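Local coordinates for protelomerase (Agrobacterium tumefaciens, PDB 4F43), which generates and protects the hairpin ends of the linear chromosome, probably by cutting and rejoining DNA strands at telomere junctions, and is bound here to hairpin DNA, at residues L291-N294 with E299-L302. The protein carries 1 engineered substitution. Residues are numbered along the deposited sequence; the frame is centred on the assembly and turned at random. Where two conformers were deposited one is given.
Sequences LGHN and ETSL. With nucleotides of chain B.
His293 and Thr300 bring the two segments together, their CA atoms 7.6 Å apart. The backbone leaves the helix at Gly292, whose positive phi ends the helical run, and 291-294 continues in an irregular, rather open path. The other segment runs into a 3-10 segment that includes Ser301 and Leu302; a weak bond of 3.3 Å runs from Leu302 N back to Glu299 O.

The imidazole of His293 meets the methyl of Thr300. Thr300 CG2 sits over one face of the His293 ring, 3.9 Å from the ring centroid and 20° off the normal, a CH-pi contact shifted toward the rim on the CE1 side. Thr300 CG2 is anti to the backbone N (OG1 chi1 -58°), which turns the methyl to the ring and leaves OG1 to bond Asp297 OD1. A water lies 2.5 Å from His293 ND1, a short and therefore doubtful distance, and accepts a weak bond from Ser301 N. Ser301 OG is bonded to Leu298 O and Asn284 ND2.

Next to the ring, Asn294 N donates to OP2 of DC15 of chain B over 2.8 Å (N-H...O 144°). Asn294 ND2 makes a weak bond of 3.3 Å to N7 of DA16 of chain B, so the loop grips the DNA phosphate through its backbone and adds a weak contact to the base.

Both segments belong to the loop between helix 283-291 and strand 307-308 in the telomere resolvase catalytic domain. His293 packs on Ala288 and Ser301 on Phe287 of that helix, while Leu302 touches Ile111 of helix 97-115.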
loop_
_atom_site.group_PDB
_atom_site.type_symbol
_atom_site.label_atom_id
_atom_site.label_comp_id
_atom_site.label_asym_id
_atom_site.label_seq_id
_atom_site.Cartn_x
_atom_site.Cartn_y
_atom_site.Cartn_z
ATOM N N LEU A 291 -7.495 -5.359 -9.607
ATOM C CA LEU A 291 -6.616 -4.668 -8.669
ATOM C C LEU A 291 -6.237 -3.274 -9.166
ATOM O O LEU A 291 -5.688 -2.467 -8.416
ATOM C CB LEU A 291 -5.357 -5.496 -8.398
ATOM C CG LEU A 291 -5.558 -6.840 -7.690
ATOM C CD1 LEU A 291 -4.239 -7.586 -7.576
ATOM C CD2 LEU A 291 -6.177 -6.638 -6.318
ATOM N N GLY A 292 -6.533 -3.000 -10.432
ATOM C CA GLY A 292 -6.262 -1.699 -11.014
ATOM C C GLY A 292 -4.779 -1.406 -11.127
ATOM O O GLY A 292 -4.199 -0.740 -10.269
ATOM N N HIS A 293 -4.163 -1.906 -12.192
ATOM C CA HIS A 293 -2.733 -1.724 -12.402
ATOM C C HIS A 293 -2.444 -0.866 -13.625
ATOM O O HIS A 293 -3.360 -0.431 -14.325
ATOM C CB HIS A 293 -2.036 -3.079 -12.552
ATOM C CG HIS A 293 -1.945 -3.857 -11.278
ATOM N ND1 HIS A 293 -1.680 -5.211 -11.250
ATOM C CD2 HIS A 293 -2.079 -3.474 -9.986
ATOM C CE1 HIS A 293 -1.659 -5.627 -9.998
ATOM N NE2 HIS A 293 -1.897 -4.593 -9.210
ATOM N N ASN A 294 -1.160 -0.625 -13.869
ATOM C CA ASN A 294 -0.711 0.104 -15.047
ATOM C C ASN A 294 -1.177 -0.594 -16.321
ATOM O O ASN A 294 -1.349 -1.813 -16.337
ATOM C CB ASN A 294 0.816 0.220 -15.032
ATOM C CG ASN A 294 1.351 1.069 -16.168
ATOM O OD1 ASN A 294 0.696 2.008 -16.618
ATOM N ND2 ASN A 294 2.548 0.737 -16.642
ATOM N N GLU A 299 2.854 -8.230 -14.725
ATOM C CA GLU A 299 3.925 -8.743 -13.873
ATOM C C GLU A 299 3.739 -8.343 -12.408
ATOM O O GLU A 299 4.300 -8.957 -11.504
ATOM C CB GLU A 299 5.274 -8.232 -14.390
ATOM C CG GLU A 299 6.494 -8.861 -13.746
ATOM C CD GLU A 299 7.787 -8.264 -14.264
ATOM O OE1 GLU A 299 8.851 -8.884 -14.059
ATOM O OE2 GLU A 299 7.738 -7.176 -14.877
ATOM N N THR A 300 2.967 -7.284 -12.184
ATOM C CA THR A 300 2.706 -6.820 -10.826
ATOM C C THR A 300 1.781 -7.803 -10.107
ATOM O O THR A 300 1.844 -7.965 -8.886
ATOM C CB THR A 300 2.097 -5.404 -10.819
ATOM O OG1 THR A 300 2.981 -4.501 -11.495
ATOM C CG2 THR A 300 1.880 -4.911 -9.396
ATOM N N SER A 301 0.937 -8.476 -10.883
ATOM C CA SER A 301 0.002 -9.459 -10.346
ATOM C C SER A 301 0.715 -10.684 -9.774
ATOM O O SER A 301 0.154 -11.411 -8.951
ATOM C CB SER A 301 -0.987 -9.898 -11.429
ATOM O OG SER A 301 -0.320 -10.541 -12.501
ATOM N N LEU A 302 1.952 -10.904 -10.213
ATOM C CA LEU A 302 2.753 -12.030 -9.743
ATOM C C LEU A 302 2.975 -11.970 -8.235
ATOM O O LEU A 302 3.196 -12.996 -7.590
ATOM C CB LEU A 302 4.101 -12.069 -10.465
ATOM C CG LEU A 302 4.070 -12.230 -11.986
ATOM C CD1 LEU A 302 5.480 -12.194 -12.551
ATOM C CD2 LEU A 302 3.367 -13.522 -12.373
ATOM P P DC B 15 0.552 0.828 -11.015
ATOM O OP1 DC B 15 -0.703 1.608 -10.922
ATOM O OP2 DC B 15 0.550 -0.483 -11.701
ATOM O "O5'" DC B 15 1.674 1.740 -11.702
ATOM C "C5'" DC B 15 1.916 3.050 -11.199
ATOM C "C4'" DC B 15 3.249 3.605 -11.671
ATOM O "O4'" DC B 15 4.332 2.787 -11.160
ATOM C "C3'" DC B 15 3.447 3.657 -13.185
ATOM O "O3'" DC B 15 4.142 4.850 -13.539
ATOM C "C2'" DC B 15 4.314 2.429 -13.437
ATOM C "C1'" DC B 15 5.222 2.535 -12.226
ATOM N N1 DC B 15 6.004 1.309 -11.944
ATOM C C2 DC B 15 7.304 1.437 -11.443
ATOM O O2 DC B 15 7.766 2.570 -11.246
ATOM N N3 DC B 15 8.019 0.314 -11.187
ATOM C C4 DC B 15 7.478 -0.886 -11.415
ATOM N N4 DC B 15 8.220 -1.966 -11.148
ATOM C C5 DC B 15 6.153 -1.030 -11.928
ATOM C C6 DC B 15 5.454 0.082 -12.178
ATOM P P DA B 16 4.559 5.122 -15.068
ATOM O OP1 DA B 16 4.670 6.584 -15.255
ATOM O OP2 DA B 16 3.647 4.342 -15.934
ATOM O "O5'" DA B 16 6.018 4.470 -15.184
ATOM C "C5'" DA B 16 7.165 5.164 -14.699
ATOM C "C4'" DA B 16 8.345 4.225 -14.517
ATOM O "O4'" DA B 16 7.852 2.883 -14.263
ATOM C "C3'" DA B 16 9.272 4.095 -15.724
ATOM O "O3'" DA B 16 10.608 3.830 -15.293
ATOM C "C2'" DA B 16 8.682 2.883 -16.433
ATOM C "C1'" DA B 16 8.414 2.006 -15.219
ATOM N N9 DA B 16 7.487 0.903 -15.453
ATOM C C8 DA B 16 6.226 0.977 -15.972
ATOM N N7 DA B 16 5.624 -0.186 -16.061
ATOM C C5 DA B 16 6.555 -1.082 -15.565
ATOM C C6 DA B 16 6.534 -2.480 -15.389
ATOM N N6 DA B 16 5.488 -3.247 -15.711
ATOM N N1 DA B 16 7.632 -3.061 -14.867
ATOM C C2 DA B 16 8.678 -2.292 -14.546
ATOM N N3 DA B 16 8.817 -0.973 -14.664
ATOM C C4 DA B 16 7.709 -0.426 -15.185
HETATM O O HOH W 1 -0.469 -6.904 -12.674
#